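Local structure of vesicular integral-membrane protein VIP36 (Canis lupus familiaris, 2DUR) at residues K62-K71 against D164-R173. The protein acts as a calcium-dependent lectin of the early secretory pathway, binding high-mannose glycans and taking part in the transport and sorting of the glycoproteins that carry them. Sequence-based numbering, arbitrary orientation.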
loop_
_atom_site.group_PDB
_atom_site.type_symbol
_atom_site.label_atom_id
_atom_site.label_comp_id
_atom_site.label_asym_id
_atom_site.label_seq_id
_atom_site.Cartn_x
_atom_site.Cartn_y
_atom_site.Cartn_z
ATOM N N LYS A 62 -7.368 -10.609 12.013
ATOM C CA LYS A 62 -7.195 -9.464 12.902
ATOM C C LYS A 62 -5.744 -9.017 13.002
ATOM O O LYS A 62 -5.456 -7.838 13.230
ATOM C CB LYS A 62 -7.711 -9.794 14.302
ATOM C CG LYS A 62 -9.185 -10.127 14.374
ATOM C CD LYS A 62 -9.512 -10.569 15.804
ATOM C CE LYS A 62 -10.943 -11.022 15.938
ATOM N NZ LYS A 62 -11.199 -12.291 15.210
ATOM N N ASP A 63 -4.813 -9.947 12.849
ATOM C CA ASP A 63 -3.397 -9.645 13.017
ATOM C C ASP A 63 -2.619 -10.154 11.814
ATOM O O ASP A 63 -2.594 -11.365 11.543
ATOM C CB ASP A 63 -2.854 -10.285 14.305
ATOM C CG ASP A 63 -3.761 -10.038 15.480
ATOM O OD1 ASP A 63 -3.618 -8.988 16.121
ATOM O OD2 ASP A 63 -4.636 -10.898 15.738
ATOM N N TRP A 64 -1.999 -9.229 11.082
ATOM C CA TRP A 64 -1.376 -9.600 9.818
ATOM C C TRP A 64 -0.146 -8.783 9.493
ATOM O O TRP A 64 0.099 -7.708 10.074
ATOM C CB TRP A 64 -2.393 -9.529 8.676
ATOM C CG TRP A 64 -3.203 -8.251 8.605
ATOM C CD1 TRP A 64 -4.467 -8.065 9.062
ATOM C CD2 TRP A 64 -2.792 -6.997 8.032
ATOM N NE1 TRP A 64 -4.891 -6.785 8.806
ATOM C CE2 TRP A 64 -3.886 -6.105 8.168
ATOM C CE3 TRP A 64 -1.627 -6.551 7.400
ATOM C CZ2 TRP A 64 -3.834 -4.774 7.710
ATOM C CZ3 TRP A 64 -1.560 -5.215 6.953
ATOM C CH2 TRP A 64 -2.667 -4.356 7.101
ATOM N N GLU A 65 0.652 -9.305 8.566
ATOM C CA GLU A 65 1.805 -8.566 8.110
ATOM C C GLU A 65 1.935 -8.811 6.630
ATOM O O GLU A 65 2.009 -9.972 6.204
ATOM C CB GLU A 65 3.089 -9.009 8.831
ATOM C CG GLU A 65 4.313 -8.192 8.447
ATOM C CD GLU A 65 5.506 -8.445 9.375
ATOM O OE1 GLU A 65 6.622 -8.693 8.878
ATOM O OE2 GLU A 65 5.318 -8.405 10.616
ATOM N N MET A 66 1.917 -7.721 5.861
ATOM C CA MET A 66 2.062 -7.783 4.396
ATOM C C MET A 66 3.475 -7.394 3.972
ATOM O O MET A 66 3.994 -6.355 4.365
ATOM C CB MET A 66 1.052 -6.819 3.728
ATOM C CG MET A 66 1.139 -6.820 2.180
ATOM S SD MET A 66 0.442 -8.325 1.460
ATOM C CE MET A 66 -1.296 -7.913 1.307
ATOM N N HIS A 67 4.124 -8.246 3.172
ATOM C CA HIS A 67 5.414 -7.902 2.619
ATOM C C HIS A 67 5.272 -7.638 1.136
ATOM O O HIS A 67 4.740 -8.464 0.404
ATOM C CB HIS A 67 6.412 -9.045 2.788
ATOM C CG HIS A 67 6.734 -9.345 4.211
ATOM N ND1 HIS A 67 7.546 -10.398 4.581
ATOM C CD2 HIS A 67 6.344 -8.743 5.358
ATOM C CE1 HIS A 67 7.643 -10.424 5.900
ATOM N NE2 HIS A 67 6.928 -9.431 6.396
ATOM N N VAL A 68 5.751 -6.495 0.696
ATOM C CA VAL A 68 5.590 -6.123 -0.724
ATOM C C VAL A 68 6.948 -5.981 -1.347
ATOM O O VAL A 68 7.751 -5.173 -0.916
ATOM C CB VAL A 68 4.781 -4.785 -0.867
ATOM C CG1 VAL A 68 4.548 -4.439 -2.344
ATOM C CG2 VAL A 68 3.471 -4.903 -0.146
ATOM N N HIS A 69 7.213 -6.789 -2.372
ATOM C CA HIS A 69 8.392 -6.598 -3.173
ATOM C C HIS A 69 7.944 -5.763 -4.387
ATOM O O HIS A 69 7.133 -6.231 -5.190
ATOM C CB HIS A 69 8.913 -7.974 -3.607
ATOM C CG HIS A 69 10.103 -7.914 -4.505
ATOM N ND1 HIS A 69 10.606 -9.035 -5.132
ATOM C CD2 HIS A 69 10.879 -6.881 -4.898
ATOM C CE1 HIS A 69 11.654 -8.694 -5.857
ATOM N NE2 HIS A 69 11.844 -7.395 -5.738
ATOM N N PHE A 70 8.440 -4.538 -4.443
ATOM C CA PHE A 70 8.018 -3.572 -5.473
ATOM C C PHE A 70 9.244 -3.040 -6.181
ATOM O O PHE A 70 10.375 -3.229 -5.736
ATOM C CB PHE A 70 7.222 -2.426 -4.819
ATOM C CG PHE A 70 8.056 -1.534 -3.938
ATOM C CD1 PHE A 70 8.289 -1.895 -2.594
ATOM C CD2 PHE A 70 8.649 -0.364 -4.429
ATOM C CE1 PHE A 70 9.106 -1.087 -1.772
ATOM C CE2 PHE A 70 9.444 0.465 -3.611
ATOM C CZ PHE A 70 9.689 0.085 -2.260
ATOM N N LYS A 71 9.039 -2.358 -7.304
ATOM C CA LYS A 71 10.137 -1.669 -7.949
ATOM C C LYS A 71 9.614 -0.400 -8.603
ATOM O O LYS A 71 8.703 -0.475 -9.426
ATOM C CB LYS A 71 10.808 -2.563 -9.001
ATOM C CG LYS A 71 12.145 -2.049 -9.400
ATOM C CD LYS A 71 12.793 -2.936 -10.461
ATOM C CE LYS A 71 14.010 -2.241 -11.053
ATOM N NZ LYS A 71 15.173 -2.147 -10.104
ATOM N N ASP A 164 16.903 -5.472 -5.040
ATOM C CA ASP A 164 15.478 -5.551 -4.687
ATOM C C ASP A 164 15.113 -4.620 -3.529
ATOM O O ASP A 164 15.909 -4.408 -2.614
ATOM C CB ASP A 164 15.063 -6.990 -4.381
ATOM C CG ASP A 164 15.163 -7.903 -5.589
ATOM O OD1 ASP A 164 15.126 -7.413 -6.733
ATOM O OD2 ASP A 164 15.250 -9.129 -5.376
ATOM N N THR A 165 13.908 -4.053 -3.612
ATOM C CA THR A 165 13.357 -3.157 -2.585
ATOM C C THR A 165 12.039 -3.734 -2.067
ATOM O O THR A 165 11.171 -4.199 -2.845
ATOM C CB THR A 165 13.116 -1.727 -3.150
ATOM O OG1 THR A 165 12.344 -1.816 -4.367
ATOM C CG2 THR A 165 14.427 -1.012 -3.409
ATOM N N PHE A 166 11.890 -3.715 -0.739
ATOM C CA PHE A 166 10.725 -4.319 -0.085
ATOM C C PHE A 166 10.142 -3.392 0.960
ATOM O O PHE A 166 10.860 -2.546 1.539
ATOM C CB PHE A 166 11.086 -5.621 0.658
ATOM C CG PHE A 166 11.777 -6.641 -0.188
ATOM C CD1 PHE A 166 13.168 -6.587 -0.349
ATOM C CD2 PHE A 166 11.059 -7.697 -0.734
ATOM C CE1 PHE A 166 13.838 -7.546 -1.119
ATOM C CE2 PHE A 166 11.722 -8.665 -1.523
ATOM C CZ PHE A 166 13.119 -8.577 -1.695
ATOM N N LEU A 167 8.835 -3.570 1.181
ATOM C CA LEU A 167 8.103 -2.880 2.272
ATOM C C LEU A 167 7.387 -3.895 3.132
ATOM O O LEU A 167 6.888 -4.886 2.631
ATOM C CB LEU A 167 7.072 -1.901 1.667
ATOM C CG LEU A 167 6.588 -0.801 2.615
ATOM C CD1 LEU A 167 7.653 0.236 2.710
ATOM C CD2 LEU A 167 5.310 -0.195 2.059
ATOM N N ALA A 168 7.332 -3.654 4.444
ATOM C CA ALA A 168 6.504 -4.466 5.314
ATOM C C ALA A 168 5.488 -3.573 6.012
ATOM O O ALA A 168 5.829 -2.477 6.454
ATOM C CB ALA A 168 7.364 -5.200 6.337
ATOM N N VAL A 169 4.244 -4.043 6.056
ATOM C CA VAL A 169 3.169 -3.354 6.782
ATOM C C VAL A 169 2.575 -4.360 7.738
ATOM O O VAL A 169 2.011 -5.363 7.322
ATOM C CB VAL A 169 2.068 -2.833 5.823
ATOM C CG1 VAL A 169 0.985 -2.119 6.632
ATOM C CG2 VAL A 169 2.670 -1.883 4.743
ATOM N N ARG A 170 2.677 -4.067 9.026
ATOM C CA ARG A 170 2.220 -4.974 10.083
ATOM C C ARG A 170 1.089 -4.293 10.837
ATOM O O ARG A 170 1.205 -3.128 11.199
ATOM C CB ARG A 170 3.358 -5.289 11.062
ATOM C CG ARG A 170 2.972 -6.313 12.145
ATOM C CD ARG A 170 4.124 -6.476 13.163
ATOM N NE ARG A 170 3.786 -7.418 14.241
ATOM C CZ ARG A 170 3.168 -7.116 15.394
ATOM N NH1 ARG A 170 2.811 -5.858 15.708
ATOM N NH2 ARG A 170 2.926 -8.094 16.269
ATOM N N TYR A 171 0.010 -5.020 11.067
ATOM C CA TYR A 171 -1.085 -4.473 11.828
ATOM C C TYR A 171 -1.567 -5.502 12.852
ATOM O O TYR A 171 -1.964 -6.595 12.490
ATOM C CB TYR A 171 -2.226 -4.043 10.878
ATOM C CG TYR A 171 -3.380 -3.439 11.646
ATOM C CD1 TYR A 171 -3.200 -2.258 12.391
ATOM C CD2 TYR A 171 -4.619 -4.065 11.691
ATOM C CE1 TYR A 171 -4.253 -1.692 13.135
ATOM C CE2 TYR A 171 -5.682 -3.529 12.444
ATOM C CZ TYR A 171 -5.488 -2.338 13.160
ATOM O OH TYR A 171 -6.513 -1.794 13.891
ATOM N N SER A 172 -1.533 -5.138 14.138
ATOM C CA SER A 172 -1.946 -6.055 15.197
ATOM C C SER A 172 -2.200 -5.274 16.470
ATOM O O SER A 172 -1.335 -4.471 16.891
ATOM C CB SER A 172 -0.843 -7.102 15.457
ATOM O OG SER A 172 -1.211 -7.960 16.554
ATOM N N ARG A 173 -3.366 -5.512 17.074
ATOM C CA ARG A 173 -3.727 -4.908 18.372
ATOM C C ARG A 173 -3.528 -3.379 18.354
ATOM O O ARG A 173 -3.026 -2.764 19.316
ATOM C CB ARG A 173 -2.918 -5.559 19.508
ATOM C CG ARG A 173 -3.227 -7.061 19.659
ATOM C CD ARG A 173 -2.523 -7.658 20.866
ATOM N NE ARG A 173 -3.170 -7.177 22.084
ATOM C CZ ARG A 173 -4.208 -7.751 22.679
ATOM N NH1 ARG A 173 -4.749 -8.880 22.206
ATOM N NH2 ARG A 173 -4.695 -7.197 23.777
HETATM O O HOH W 1 -5.519 -7.210 16.545
HETATM O O HOH W 2 12.883 -4.147 -6.415
HETATM O O HOH W 3 12.964 -6.211 -8.169
#
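Trp64 lays the six-membered part of its indole over CB of Tyr171, which sits 3.7 Å from the ring centroid, a CH-pi contact made 15° off the ring normal. With chi1 at 49°, CG of Trp64 stands between the backbone N and the carbonyl carbon, and this turns the broad indole over the neighbouring strand, where CZ3 also reaches CG1 of Val169 (4.0 Å). On the same face the branched Val68 and Leu167 and the flat ring of Phe70 give apolar bulk toward the other sheet.

The other face is mixed, with Ala168 and Phe166 among polar residues. His67 NE2 donates to Glu65 OE1 at 2.6 Å, almost in the imidazole plane, while OE2 of Glu65 lies against CD of Arg170 (3.4 Å), whose extended aliphatic chain suits this place, short of a salt bridge. Farther along, His69 sets one ring face against CE2 of Phe166.

Small hydroxyls tie the ends, compact enough to donate across strands: Ser172 OG to Asp63 OD1 (2.7 Å), and Thr165 OG1 to Phe70 O (2.8 Å) from above the carbonyl plane. Asp63 OD2 is hydrogen-bonded to His232 NE2.

Between these ends, reciprocal backbone bonds, as in the hydrogen-bonded pair Val68 and Leu167, join the antiparallel strands. Ile111 and Leu113 of the facing sheet pack on Leu167, a contact between the two sheets of the beta sandwich typical of L-type lectins.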